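Local coordinates for EtuB protein (Clostridium kluyveri DSM 555, PDB 3IO0) that probably forms part of the protein shell of a bacterial microcompartment associated with ethanol utilisation, assembling as a trimer of chains with two tandem microcompartment domains, at residues I43-A51 / E71-G79; Q52-T63 / A99-Y110. One frame throughout, in Å; residues are numbered along the deposited sequence.

Interaction 1 (I43-A51 / E71-G79)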
ATOM      1  N   ILE A  43       4.572 -12.686 -15.924  1.00 47.59           N
ATOM      2  CA  ILE A  43       3.135 -12.559 -15.707  1.00 46.98           C
ATOM      3  C   ILE A  43       2.975 -11.418 -14.724  1.00 46.82           C
ATOM      4  O   ILE A  43       3.502 -11.476 -13.615  1.00 46.76           O
ATOM      5  CB  ILE A  43       2.480 -13.858 -15.161  1.00 46.79           C
ATOM      6  CG1 ILE A  43       2.777 -15.054 -16.070  1.00 46.56           C
ATOM      7  CG2 ILE A  43       0.982 -13.683 -15.031  1.00 46.12           C
ATOM      8  CD1 ILE A  43       2.141 -14.961 -17.450  1.00 47.84           C
ATOM      9  N   SER A  44       2.273 -10.376 -15.152  1.00 46.62           N
ATOM     10  CA  SER A  44       2.090  -9.178 -14.346  1.00 46.85           C
ATOM     11  C   SER A  44       0.618  -8.791 -14.378  1.00 46.54           C
ATOM     12  O   SER A  44       0.020  -8.786 -15.451  1.00 46.97           O
ATOM     13  CB  SER A  44       2.953  -8.040 -14.903  1.00 46.94           C
ATOM     14  OG  SER A  44       3.035  -6.947 -13.995  1.00 48.41           O
ATOM     15  N   ALA A  45       0.031  -8.471 -13.226  1.00 45.89           N
ATOM     16  CA  ALA A  45      -1.390  -8.111 -13.178  1.00 45.50           C
ATOM     17  C   ALA A  45      -1.742  -7.097 -12.107  1.00 45.51           C
ATOM     18  O   ALA A  45      -1.055  -6.988 -11.079  1.00 45.72           O
ATOM     19  CB  ALA A  45      -2.245  -9.336 -13.003  1.00 45.43           C
ATOM     20  N   ARG A  46      -2.830  -6.371 -12.348  1.00 45.02           N
ATOM     21  CA  ARG A  46      -3.296  -5.374 -11.404  1.00 44.66           C
ATOM     22  C   ARG A  46      -4.128  -6.036 -10.327  1.00 44.64           C
ATOM     23  O   ARG A  46      -4.044  -5.655  -9.165  1.00 44.67           O
ATOM     24  CB  ARG A  46      -4.120  -4.291 -12.103  1.00 44.69           C
ATOM     25  CG  ARG A  46      -3.386  -3.544 -13.227  1.00 44.21           C
ATOM     26  CD  ARG A  46      -2.234  -2.687 -12.720  1.00 43.10           C
ATOM     27  NE  ARG A  46      -2.625  -1.832 -11.595  1.00 41.53           N
ATOM     28  CZ  ARG A  46      -3.406  -0.761 -11.683  1.00 39.68           C
ATOM     29  NH1 ARG A  46      -3.910  -0.386 -12.850  1.00 39.24           N
ATOM     30  NH2 ARG A  46      -3.688  -0.068 -10.589  1.00 38.99           N
ATOM     31  N   VAL A  47      -4.924  -7.034 -10.706  1.00 44.68           N
ATOM     32  CA  VAL A  47      -5.865  -7.644  -9.757  1.00 44.47           C
ATOM     33  C   VAL A  47      -5.610  -9.131  -9.481  1.00 44.65           C
ATOM     34  O   VAL A  47      -5.701  -9.974 -10.376  1.00 44.26           O
ATOM     35  CB  VAL A  47      -7.356  -7.393 -10.163  1.00 44.41           C
ATOM     36  CG1 VAL A  47      -8.317  -8.111  -9.208  1.00 44.01           C
ATOM     37  CG2 VAL A  47      -7.658  -5.897 -10.208  1.00 43.17           C
ATOM     38  N   GLY A  48      -5.300  -9.429  -8.220  1.00 45.01           N
ATOM     39  CA  GLY A  48      -5.163 -10.807  -7.745  1.00 45.45           C
ATOM     40  C   GLY A  48      -3.719 -11.259  -7.725  1.00 45.58           C
ATOM     41  O   GLY A  48      -2.834 -10.547  -8.200  1.00 45.51           O
ATOM     42  N   ALA A  49      -3.489 -12.449  -7.168  1.00 45.76           N
ATOM     43  CA  ALA A  49      -2.153 -13.037  -7.107  1.00 45.70           C
ATOM     44  C   ALA A  49      -2.186 -14.562  -7.032  1.00 45.91           C
ATOM     45  O   ALA A  49      -1.479 -15.216  -7.807  1.00 45.88           O
ATOM     46  CB  ALA A  49      -1.344 -12.453  -5.955  1.00 45.85           C
ATOM     47  N   PRO A  50      -2.990 -15.143  -6.102  1.00 46.00           N
ATOM     48  CA  PRO A  50      -3.068 -16.616  -6.082  1.00 45.92           C
ATOM     49  C   PRO A  50      -3.550 -17.217  -7.410  1.00 45.98           C
ATOM     50  O   PRO A  50      -3.006 -18.228  -7.851  1.00 45.70           O
ATOM     51  CB  PRO A  50      -4.044 -16.909  -4.929  1.00 45.68           C
ATOM     52  CG  PRO A  50      -3.977 -15.699  -4.069  1.00 45.47           C
ATOM     53  CD  PRO A  50      -3.810 -14.555  -5.025  1.00 45.80           C
ATOM     54  N   ALA A  51      -4.531 -16.584  -8.052  1.00 46.23           N
ATOM     55  CA  ALA A  51      -5.031 -17.066  -9.340  1.00 46.45           C
ATOM     56  C   ALA A  51      -3.914 -17.172 -10.380  1.00 46.54           C
ATOM     57  O   ALA A  51      -3.744 -18.217 -11.023  1.00 46.36           O
ATOM     58  CB  ALA A  51      -6.147 -16.173  -9.846  1.00 46.69           C
ATOM     59  N   GLU A  71       6.755 -11.383  -6.690  1.00 45.84           N
ATOM     60  CA  GLU A  71       6.502 -10.239  -5.808  1.00 46.34           C
ATOM     61  C   GLU A  71       5.041  -9.786  -5.837  1.00 46.75           C
ATOM     62  O   GLU A  71       4.355  -9.922  -6.859  1.00 46.92           O
ATOM     63  CB  GLU A  71       7.418  -9.080  -6.171  1.00 46.19           C
ATOM     64  CG  GLU A  71       8.863  -9.498  -6.366  1.00 47.29           C
ATOM     65  CD  GLU A  71       9.808  -8.337  -6.611  1.00 48.96           C
ATOM     66  OE1 GLU A  71       9.558  -7.227  -6.091  1.00 49.96           O
ATOM     67  OE2 GLU A  71      10.813  -8.539  -7.323  1.00 49.84           O
ATOM     68  N   LEU A  72       4.574  -9.244  -4.710  1.00 47.22           N
ATOM     69  CA  LEU A  72       3.175  -8.835  -4.542  1.00 47.21           C
ATOM     70  C   LEU A  72       3.016  -7.372  -4.117  1.00 47.45           C
ATOM     71  O   LEU A  72       3.136  -7.087  -2.934  1.00 47.35           O
ATOM     72  CB  LEU A  72       2.545  -9.680  -3.434  1.00 47.19           C
ATOM     73  CG  LEU A  72       2.043 -11.127  -3.547  1.00 47.73           C
ATOM     74  CD1 LEU A  72       2.595 -11.896  -4.725  1.00 48.86           C
ATOM     75  CD2 LEU A  72       2.339 -11.882  -2.250  1.00 47.22           C
ATOM     76  N   PRO A  73       2.716  -6.441  -5.062  1.00 48.00           N
ATOM     77  CA  PRO A  73       2.033  -5.166  -4.640  1.00 48.47           C
ATOM     78  C   PRO A  73       0.713  -5.777  -4.213  1.00 48.95           C
ATOM     79  O   PRO A  73       0.652  -6.985  -4.342  1.00 49.87           O
ATOM     80  CB  PRO A  73       1.888  -4.395  -5.947  1.00 48.61           C
ATOM     81  CG  PRO A  73       2.122  -5.416  -7.079  1.00 47.84           C
ATOM     82  CD  PRO A  73       2.935  -6.537  -6.523  1.00 47.69           C
ATOM     83  N   ARG A  74      -0.369  -5.159  -3.742  1.00 49.24           N
ATOM     84  CA  ARG A  74      -0.743  -3.830  -3.239  1.00 49.03           C
ATOM     85  C   ARG A  74      -1.294  -2.977  -4.306  1.00 49.66           C
ATOM     86  O   ARG A  74      -0.855  -1.857  -4.555  1.00 50.09           O
ATOM     87  CB  ARG A  74       0.078  -3.122  -2.180  1.00 48.35           C
ATOM     88  CG  ARG A  74      -0.938  -2.346  -1.232  1.00 47.08           C
ATOM     89  CD  ARG A  74      -2.110  -3.273  -0.737  1.00 45.69           C
ATOM     90  NE  ARG A  74      -3.328  -2.621  -0.220  1.00 44.70           N
ATOM     91  CZ  ARG A  74      -4.540  -2.697  -0.791  1.00 44.05           C
ATOM     92  NH1 ARG A  74      -4.719  -3.378  -1.919  1.00 45.82           N
ATOM     93  NH2 ARG A  74      -5.587  -2.081  -0.256  1.00 40.78           N
ATOM     94  N   ASP A  75      -2.312  -3.572  -4.914  1.00 50.08           N
ATOM     95  CA  ASP A  75      -2.951  -3.042  -6.069  1.00 50.56           C
ATOM     96  C   ASP A  75      -4.426  -3.344  -5.881  1.00 50.80           C
ATOM     97  O   ASP A  75      -4.972  -3.098  -4.789  1.00 51.16           O
ATOM     98  CB  ASP A  75      -2.393  -3.738  -7.295  1.00 50.19           C
ATOM     99  CG  ASP A  75      -2.512  -2.893  -8.525  1.00 51.18           C
ATOM    100  OD1 ASP A  75      -3.441  -2.050  -8.591  1.00 53.47           O
ATOM    101  OD2 ASP A  75      -1.678  -3.060  -9.429  1.00 51.90           O
ATOM    102  N   THR A  76      -5.066  -3.818  -6.952  1.00 50.49           N
ATOM    103  CA  THR A  76      -6.254  -4.652  -6.869  1.00 50.22           C
ATOM    104  C   THR A  76      -7.621  -4.016  -6.691  1.00 50.54           C
ATOM    105  O   THR A  76      -8.488  -4.694  -6.194  1.00 51.43           O
ATOM    106  CB  THR A  76      -6.132  -5.669  -5.700  1.00 50.22           C
ATOM    107  OG1 THR A  76      -6.849  -6.864  -6.013  1.00 50.23           O
ATOM    108  CG2 THR A  76      -6.703  -5.098  -4.429  1.00 48.73           C
ATOM    109  N   LYS A  77      -7.902  -2.784  -7.086  1.00 50.56           N
ATOM    110  CA  LYS A  77      -7.113  -1.926  -7.895  1.00 50.37           C
ATOM    111  C   LYS A  77      -7.766  -0.568  -7.593  1.00 50.68           C
ATOM    112  O   LYS A  77      -8.480  -0.046  -8.441  1.00 50.83           O
ATOM    113  CB  LYS A  77      -7.352  -2.337  -9.346  1.00 50.09           C
ATOM    114  CG  LYS A  77      -6.602  -1.577 -10.383  1.00 49.60           C
ATOM    115  CD  LYS A  77      -7.534  -1.175 -11.521  1.00 48.47           C
ATOM    116  CE  LYS A  77      -7.618  -2.199 -12.643  1.00 46.98           C
ATOM    117  NZ  LYS A  77      -8.161  -1.565 -13.895  1.00 44.59           N
ATOM    118  N   GLY A  78      -7.684  -0.054  -6.358  1.00 50.66           N
ATOM    119  CA  GLY A  78      -7.502  -0.822  -5.112  1.00 50.64           C
ATOM    120  C   GLY A  78      -8.752  -0.616  -4.261  1.00 50.10           C
ATOM    121  O   GLY A  78      -9.685  -0.035  -4.750  1.00 50.48           O
ATOM    122  N   GLY A  79      -8.837  -1.111  -3.022  1.00 50.23           N
ATOM    123  CA  GLY A  79      -7.949  -2.141  -2.428  1.00 49.64           C
ATOM    124  C   GLY A  79      -8.647  -3.395  -2.861  1.00 48.80           C
ATOM    125  O   GLY A  79      -9.196  -3.377  -3.943  1.00 48.61           O
TER
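In the first of the two tandem BMC domains, the turn from strand 39-45 into helix 50-61 meets the long loop between strands 66-71 and 84-90 through a buried ion pair, R46 with D75. The arginine grips the carboxylate side-on. NE gives a fairly straight bond to D75 OD2 (2.7 Å, N-H...O 158°) that lies in the guanidinium plane, while NH2 reaches D75 OD1 at 2.8 Å along a more bent path, tilted from that plane. Both oxygens use their syn lone pairs, although the two flat groups are turned 36° apart. Bends at chi2 and chi3 turn the R46 chain back after CG, which brings the NE edge round to the carboxylate. K77 CG then lies over one face of the guanidinium, near its rim, 3.3 Å from NH2. K77 NZ stands 4.5 Å from R46 NH1 but is salt-bridged to D14, which probably offsets the repulsion.

The same loop reaches the threefold centre of the trimer, where R74 O and R74 NH2 are hydrogen-bonded to R74 NH2 of the second subunit and R74 O of the third. D75 OD2 takes a second hydrogen bond, from N187 of the second subunit, tying turn, loop and subunit interface together. V47 packs on the loop with both branches: CG2 lies 3.7 Å from K77 CB, and CG1, anti to the backbone N, lies 3.7 Å from T76 OG1, which is hydrogen-bonded to H82 O. The N-cap residue A49 turns its CB toward L72 CD1, 4.2 Å away.

Interaction 2 (Q52-T63 / A99-Y110)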
ATOM      1  N   GLN A  52      -3.148 -16.091 -10.532  1.00 46.60           N
ATOM      2  CA  GLN A  52      -2.064 -16.061 -11.502  1.00 46.82           C
ATOM      3  C   GLN A  52      -0.978 -17.034 -11.088  1.00 46.96           C
ATOM      4  O   GLN A  52      -0.397 -17.712 -11.927  1.00 46.99           O
ATOM      5  CB  GLN A  52      -1.489 -14.651 -11.654  1.00 46.91           C
ATOM      6  CG  GLN A  52      -2.359 -13.683 -12.453  1.00 47.24           C
ATOM      7  CD  GLN A  52      -3.387 -12.946 -11.604  1.00 48.06           C
ATOM      8  OE1 GLN A  52      -3.673 -13.327 -10.473  1.00 48.80           O
ATOM      9  NE2 GLN A  52      -3.946 -11.881 -12.156  1.00 48.56           N
ATOM     10  N   MET A  53      -0.713 -17.108  -9.784  1.00 47.23           N
ATOM     11  CA  MET A  53       0.258 -18.062  -9.248  1.00 47.29           C
ATOM     12  C   MET A  53      -0.159 -19.483  -9.623  1.00 47.17           C
ATOM     13  O   MET A  53       0.673 -20.261 -10.084  1.00 47.18           O
ATOM     14  CB  MET A  53       0.422 -17.906  -7.728  1.00 47.23           C
ATOM     15  CG  MET A  53       1.002 -16.563  -7.290  1.00 47.40           C
ATOM     16  SD  MET A  53       1.682 -16.526  -5.607  1.00 47.81           S
ATOM     17  CE  MET A  53       0.211 -16.205  -4.664  1.00 49.18           C
ATOM     18  N   MET A  54      -1.446 -19.807  -9.457  1.00 47.11           N
ATOM     19  CA  MET A  54      -1.961 -21.121  -9.851  1.00 47.28           C
ATOM     20  C   MET A  54      -1.620 -21.398 -11.311  1.00 47.53           C
ATOM     21  O   MET A  54      -1.026 -22.436 -11.629  1.00 47.73           O
ATOM     22  CB  MET A  54      -3.474 -21.233  -9.646  1.00 47.05           C
ATOM     23  CG  MET A  54      -3.958 -21.458  -8.202  1.00 47.48           C
ATOM     24  SD  MET A  54      -3.255 -22.854  -7.292  1.00 46.18           S
ATOM     25  CE  MET A  54      -3.297 -24.107  -8.596  1.00 49.87           C
ATOM     26  N   ALA A  55      -1.979 -20.454 -12.186  1.00 47.69           N
ATOM     27  CA  ALA A  55      -1.704 -20.559 -13.622  1.00 47.48           C
ATOM     28  C   ALA A  55      -0.208 -20.689 -13.922  1.00 47.56           C
ATOM     29  O   ALA A  55       0.181 -21.479 -14.765  1.00 48.00           O
ATOM     30  CB  ALA A  55      -2.304 -19.389 -14.366  1.00 47.15           C
ATOM     31  N   ALA A  56       0.631 -19.937 -13.220  1.00 47.52           N
ATOM     32  CA  ALA A  56       2.066 -20.017 -13.440  1.00 47.67           C
ATOM     33  C   ALA A  56       2.669 -21.330 -12.908  1.00 48.16           C
ATOM     34  O   ALA A  56       3.655 -21.839 -13.458  1.00 48.05           O
ATOM     35  CB  ALA A  56       2.758 -18.817 -12.833  1.00 47.36           C
ATOM     36  N   ASP A  57       2.084 -21.880 -11.844  1.00 48.67           N
ATOM     37  CA  ASP A  57       2.584 -23.136 -11.300  1.00 49.34           C
ATOM     38  C   ASP A  57       2.286 -24.259 -12.294  1.00 49.89           C
ATOM     39  O   ASP A  57       3.134 -25.127 -12.534  1.00 50.06           O
ATOM     40  CB  ASP A  57       1.986 -23.425  -9.922  1.00 49.37           C
ATOM     41  CG  ASP A  57       2.840 -24.398  -9.090  1.00 50.32           C
ATOM     42  OD1 ASP A  57       4.074 -24.188  -8.968  1.00 49.49           O
ATOM     43  OD2 ASP A  57       2.258 -25.368  -8.535  1.00 51.74           O
ATOM     44  N   GLU A  58       1.098 -24.216 -12.903  1.00 50.25           N
ATOM     45  CA  GLU A  58       0.745 -25.124 -13.993  1.00 50.83           C
ATOM     46  C   GLU A  58       1.791 -25.010 -15.125  1.00 50.43           C
ATOM     47  O   GLU A  58       2.212 -26.015 -15.709  1.00 50.79           O
ATOM     48  CB  GLU A  58      -0.662 -24.804 -14.506  1.00 50.44           C
ATOM     49  CG  GLU A  58      -1.509 -26.028 -14.884  1.00 52.24           C
ATOM     50  CD  GLU A  58      -2.941 -25.656 -15.362  1.00 52.96           C
ATOM     51  OE1 GLU A  58      -3.310 -26.032 -16.500  1.00 55.98           O
ATOM     52  OE2 GLU A  58      -3.706 -24.990 -14.619  1.00 54.68           O
ATOM     53  N   ALA A  59       2.236 -23.781 -15.388  1.00 49.90           N
ATOM     54  CA  ALA A  59       3.179 -23.490 -16.458  1.00 49.15           C
ATOM     55  C   ALA A  59       4.577 -24.093 -16.271  1.00 48.92           C
ATOM     56  O   ALA A  59       5.157 -24.613 -17.218  1.00 48.91           O
ATOM     57  CB  ALA A  59       3.264 -22.003 -16.667  1.00 49.07           C
ATOM     58  N   VAL A  60       5.126 -24.027 -15.064  1.00 48.71           N
ATOM     59  CA  VAL A  60       6.490 -24.537 -14.841  1.00 48.51           C
ATOM     60  C   VAL A  60       6.531 -26.074 -14.837  1.00 48.26           C
ATOM     61  O   VAL A  60       7.546 -26.710 -15.185  1.00 47.98           O
ATOM     62  CB  VAL A  60       7.154 -23.925 -13.559  1.00 48.52           C
ATOM     63  CG1 VAL A  60       6.942 -22.423 -13.518  1.00 48.49           C
ATOM     64  CG2 VAL A  60       6.607 -24.540 -12.301  1.00 48.47           C
ATOM     65  N   LYS A  61       5.403 -26.655 -14.438  1.00 48.11           N
ATOM     66  CA  LYS A  61       5.204 -28.090 -14.486  1.00 48.06           C
ATOM     67  C   LYS A  61       5.228 -28.601 -15.941  1.00 48.86           C
ATOM     68  O   LYS A  61       5.600 -29.766 -16.213  1.00 49.38           O
ATOM     69  CB  LYS A  61       3.892 -28.455 -13.795  1.00 47.37           C
ATOM     70  CG  LYS A  61       4.006 -28.566 -12.295  1.00 45.14           C
ATOM     71  CD  LYS A  61       2.762 -29.182 -11.684  1.00 42.44           C
ATOM     72  CE  LYS A  61       1.819 -28.127 -11.152  1.00 41.32           C
ATOM     73  NZ  LYS A  61       0.633 -28.723 -10.510  1.00 39.59           N
ATOM     74  N   GLY A  62       4.846 -27.720 -16.867  1.00 49.15           N
ATOM     75  CA  GLY A  62       4.781 -28.061 -18.274  1.00 49.45           C
ATOM     76  C   GLY A  62       5.941 -27.580 -19.124  1.00 49.76           C
ATOM     77  O   GLY A  62       5.948 -27.810 -20.327  1.00 49.97           O
ATOM     78  N   THR A  63       6.924 -26.917 -18.525  1.00 50.06           N
ATOM     79  CA  THR A  63       8.006 -26.320 -19.316  1.00 50.49           C
ATOM     80  C   THR A  63       9.376 -26.401 -18.657  1.00 50.81           C
ATOM     81  O   THR A  63       9.511 -26.719 -17.460  1.00 51.22           O
ATOM     82  CB  THR A  63       7.754 -24.836 -19.569  1.00 50.65           C
ATOM     83  OG1 THR A  63       7.606 -24.173 -18.304  1.00 50.94           O
ATOM     84  CG2 THR A  63       6.503 -24.620 -20.435  1.00 50.52           C
ATOM     85  N   ALA A  99       5.820 -21.104 -21.512  1.00 54.49           N
ATOM     86  CA  ALA A  99       5.323 -21.010 -20.129  1.00 53.67           C
ATOM     87  C   ALA A  99       4.341 -19.853 -19.926  1.00 53.19           C
ATOM     88  O   ALA A  99       3.261 -20.039 -19.360  1.00 52.97           O
ATOM     89  CB  ALA A  99       6.489 -20.893 -19.158  1.00 53.51           C
ATOM     90  N   VAL A 100       4.724 -18.661 -20.388  1.00 52.73           N
ATOM     91  CA  VAL A 100       3.846 -17.484 -20.362  1.00 52.27           C
ATOM     92  C   VAL A 100       2.516 -17.754 -21.083  1.00 52.43           C
ATOM     93  O   VAL A 100       1.455 -17.331 -20.613  1.00 52.22           O
ATOM     94  CB  VAL A 100       4.533 -16.254 -20.987  1.00 52.09           C
ATOM     95  CG1 VAL A 100       3.591 -15.068 -21.016  1.00 51.40           C
ATOM     96  CG2 VAL A 100       5.784 -15.908 -20.223  1.00 51.58           C
ATOM     97  N   GLU A 101       2.590 -18.468 -22.212  1.00 52.62           N
ATOM     98  CA  GLU A 101       1.410 -18.840 -22.998  1.00 52.57           C
ATOM     99  C   GLU A 101       0.441 -19.714 -22.208  1.00 52.04           C
ATOM    100  O   GLU A 101      -0.782 -19.500 -22.261  1.00 51.88           O
ATOM    101  CB  GLU A 101       1.804 -19.511 -24.326  1.00 52.81           C
ATOM    102  CG  GLU A 101       2.017 -18.553 -25.520  1.00 54.99           C
ATOM    103  CD  GLU A 101       0.792 -17.650 -25.847  1.00 58.86           C
ATOM    104  OE1 GLU A 101      -0.242 -17.683 -25.116  1.00 59.56           O
ATOM    105  OE2 GLU A 101       0.872 -16.889 -26.847  1.00 59.68           O
ATOM    106  N   ILE A 102       0.998 -20.680 -21.471  1.00 51.49           N
ATOM    107  CA  ILE A 102       0.223 -21.540 -20.569  1.00 51.07           C
ATOM    108  C   ILE A 102      -0.422 -20.726 -19.453  1.00 50.97           C
ATOM    109  O   ILE A 102      -1.620 -20.861 -19.207  1.00 50.89           O
ATOM    110  CB  ILE A 102       1.090 -22.649 -19.921  1.00 50.92           C
ATOM    111  CG1 ILE A 102       1.625 -23.613 -20.970  1.00 50.70           C
ATOM    112  CG2 ILE A 102       0.298 -23.420 -18.872  1.00 50.59           C
ATOM    113  CD1 ILE A 102       2.684 -24.547 -20.437  1.00 50.95           C
ATOM    114  N   ALA A 103       0.382 -19.894 -18.786  1.00 50.81           N
ATOM    115  CA  ALA A 103      -0.069 -19.116 -17.632  1.00 50.79           C
ATOM    116  C   ALA A 103      -1.200 -18.164 -17.980  1.00 50.83           C
ATOM    117  O   ALA A 103      -2.141 -18.019 -17.204  1.00 50.70           O
ATOM    118  CB  ALA A 103       1.082 -18.364 -17.006  1.00 50.68           C
ATOM    119  N   LEU A 104      -1.105 -17.537 -19.152  1.00 51.05           N
ATOM    120  CA  LEU A 104      -2.167 -16.680 -19.672  1.00 51.38           C
ATOM    121  C   LEU A 104      -3.455 -17.442 -19.959  1.00 51.99           C
ATOM    122  O   LEU A 104      -4.547 -16.986 -19.588  1.00 52.20           O
ATOM    123  CB  LEU A 104      -1.708 -15.970 -20.935  1.00 51.18           C
ATOM    124  CG  LEU A 104      -0.790 -14.767 -20.772  1.00 51.11           C
ATOM    125  CD1 LEU A 104      -0.302 -14.327 -22.141  1.00 50.57           C
ATOM    126  CD2 LEU A 104      -1.487 -13.625 -20.041  1.00 50.61           C
ATOM    127  N   LYS A 105      -3.325 -18.598 -20.613  1.00 52.67           N
ATOM    128  CA  LYS A 105      -4.473 -19.467 -20.901  1.00 53.45           C
ATOM    129  C   LYS A 105      -5.233 -19.852 -19.641  1.00 53.16           C
ATOM    130  O   LYS A 105      -6.458 -19.879 -19.655  1.00 53.68           O
ATOM    131  CB  LYS A 105      -4.036 -20.746 -21.621  1.00 53.89           C
ATOM    132  CG  LYS A 105      -4.770 -21.019 -22.950  1.00 56.96           C
ATOM    133  CD  LYS A 105      -6.283 -21.296 -22.807  1.00 61.87           C
ATOM    134  CE  LYS A 105      -6.593 -22.799 -22.592  1.00 64.59           C
ATOM    135  NZ  LYS A 105      -5.922 -23.706 -23.594  1.00 65.47           N
ATOM    136  N   GLN A 106      -4.505 -20.124 -18.558  1.00 52.73           N
ATOM    137  CA  GLN A 106      -5.087 -20.676 -17.338  1.00 52.49           C
ATOM    138  C   GLN A 106      -5.556 -19.636 -16.322  1.00 51.84           C
ATOM    139  O   GLN A 106      -6.304 -19.956 -15.392  1.00 51.67           O
ATOM    140  CB  GLN A 106      -4.102 -21.641 -16.671  1.00 52.96           C
ATOM    141  CG  GLN A 106      -3.708 -22.845 -17.525  1.00 55.00           C
ATOM    142  CD  GLN A 106      -4.913 -23.553 -18.117  1.00 58.91           C
ATOM    143  OE1 GLN A 106      -5.898 -23.842 -17.414  1.00 60.55           O
ATOM    144  NE2 GLN A 106      -4.854 -23.827 -19.424  1.00 59.83           N
ATOM    145  N   THR A 107      -5.126 -18.397 -16.500  1.00 51.10           N
ATOM    146  CA  THR A 107      -5.421 -17.360 -15.526  1.00 50.53           C
ATOM    147  C   THR A 107      -6.915 -17.203 -15.267  1.00 50.55           C
ATOM    148  O   THR A 107      -7.361 -17.324 -14.127  1.00 50.35           O
ATOM    149  CB  THR A 107      -4.749 -16.020 -15.909  1.00 50.48           C
ATOM    150  OG1 THR A 107      -3.346 -16.133 -15.677  1.00 49.74           O
ATOM    151  CG2 THR A 107      -5.268 -14.868 -15.070  1.00 50.12           C
ATOM    152  N   ASP A 108      -7.690 -16.975 -16.324  1.00 50.70           N
ATOM    153  CA  ASP A 108      -9.115 -16.689 -16.171  1.00 50.65           C
ATOM    154  C   ASP A 108      -9.855 -17.839 -15.531  1.00 50.76           C
ATOM    155  O   ASP A 108     -10.821 -17.617 -14.789  1.00 50.88           O
ATOM    156  CB  ASP A 108      -9.741 -16.346 -17.507  1.00 50.63           C
ATOM    157  CG  ASP A 108      -9.237 -15.046 -18.049  1.00 51.50           C
ATOM    158  OD1 ASP A 108      -9.656 -13.996 -17.535  1.00 51.69           O
ATOM    159  OD2 ASP A 108      -8.409 -15.069 -18.983  1.00 54.12           O
ATOM    160  N   LYS A 109      -9.401 -19.060 -15.817  1.00 50.74           N
ATOM    161  CA  LYS A 109      -9.930 -20.253 -15.176  1.00 50.79           C
ATOM    162  C   LYS A 109      -9.878 -20.080 -13.669  1.00 50.87           C
ATOM    163  O   LYS A 109     -10.885 -20.282 -12.980  1.00 50.98           O
ATOM    164  CB  LYS A 109      -9.138 -21.489 -15.613  1.00 51.06           C
ATOM    165  CG  LYS A 109      -9.237 -22.711 -14.705  1.00 51.29           C
ATOM    166  CD  LYS A 109      -8.890 -23.964 -15.488  1.00 53.61           C
ATOM    167  CE  LYS A 109      -8.153 -25.011 -14.652  1.00 55.62           C
ATOM    168  NZ  LYS A 109      -6.663 -24.958 -14.864  1.00 56.59           N
ATOM    169  N   TYR A 110      -8.711 -19.672 -13.171  1.00 50.69           N
ATOM    170  CA  TYR A 110      -8.486 -19.559 -11.732  1.00 50.54           C
ATOM    171  C   TYR A 110      -9.136 -18.359 -11.064  1.00 50.44           C
ATOM    172  O   TYR A 110      -9.583 -18.452  -9.925  1.00 50.40           O
ATOM    173  CB  TYR A 110      -7.001 -19.603 -11.430  1.00 50.59           C
ATOM    174  CG  TYR A 110      -6.443 -20.975 -11.652  1.00 51.03           C
ATOM    175  CD1 TYR A 110      -6.916 -22.058 -10.918  1.00 51.39           C
ATOM    176  CD2 TYR A 110      -5.454 -21.201 -12.601  1.00 51.47           C
ATOM    177  CE1 TYR A 110      -6.417 -23.324 -11.118  1.00 51.41           C
ATOM    178  CE2 TYR A 110      -4.944 -22.469 -12.808  1.00 51.29           C
ATOM    179  CZ  TYR A 110      -5.431 -23.523 -12.061  1.00 51.08           C
ATOM    180  OH  TYR A 110      -4.933 -24.784 -12.249  1.00 51.42           O
TER
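A55 fits as a knob into the hole formed by A103, Q106, T107 and Y110, where helix 50-61 crosses helix 93-111 in a roughly antiparallel sense (142° between the segments, axes 7.7 Å apart at closest). The alanines A55, A59, A99 and A103 line the crossing and allow this close axis separation. A55 CB faces A103 O (3.2 Å), and one turn on A59 CB approaches A99 O in the same way (3.3 Å). The apolar packing continues past A59, against which I102 lays its CG2 branch while its CD1 extends to T63 CG2.

The aromatic contact is at the other end. M54 CB sits almost exactly over the centre of the Y110 ring, 3.5 Å from the centroid and 8° off the normal, a CH-pi contact. Bends at chi2 and chi3 curl the rest of the thioether chain back above the same face, giving a longer Met-aromatic contact with SD 5.3 Å from the centroid.

The polar interactions gather around E58, whose chain runs extended beyond CG. Its OE2 accepts a hydrogen bond from Y110 OH (2.7 Å) on the anti side and out of the carboxylate plane, with the carboxylate nearly perpendicular to the ring, and also forms a salt bridge with K109 NZ at 3.0 Å. K109 NZ in turn bonds Q106 OE1, and the Q106 CG-CD portion lies across the carboxylate.

Both helices lie on one side of the antiparallel sheet of the first BMC domain: A99 and V60 rest on L88 of strand 84-90, and V100 and T107 touch strand 7-11. Helix 132-138 covers the far flank of helix 50-61, where F134 meets M53, M54 and D57.

In the fold
Interactions 1 and 2 share helix 50-61: the first involves the turn and N-cap that lead into it, the second its body. V47 O, in the turn, probably accepts a hydrogen bond from Q52 NE2 in the helix, and I43 CD1 of the strand packs on A103 CB, linking the two directly. Interaction 2 is a buried packing of two helices within one chain, mostly alanine and other apolar groups with a charged cluster towards one end; neither of its segments touches another subunit. Interaction 1 is smaller, only partly buried and chiefly ionic, and its loop faces the trimer partners, so some of its polar groups, D75 and R74 among them, are shared with other subunits.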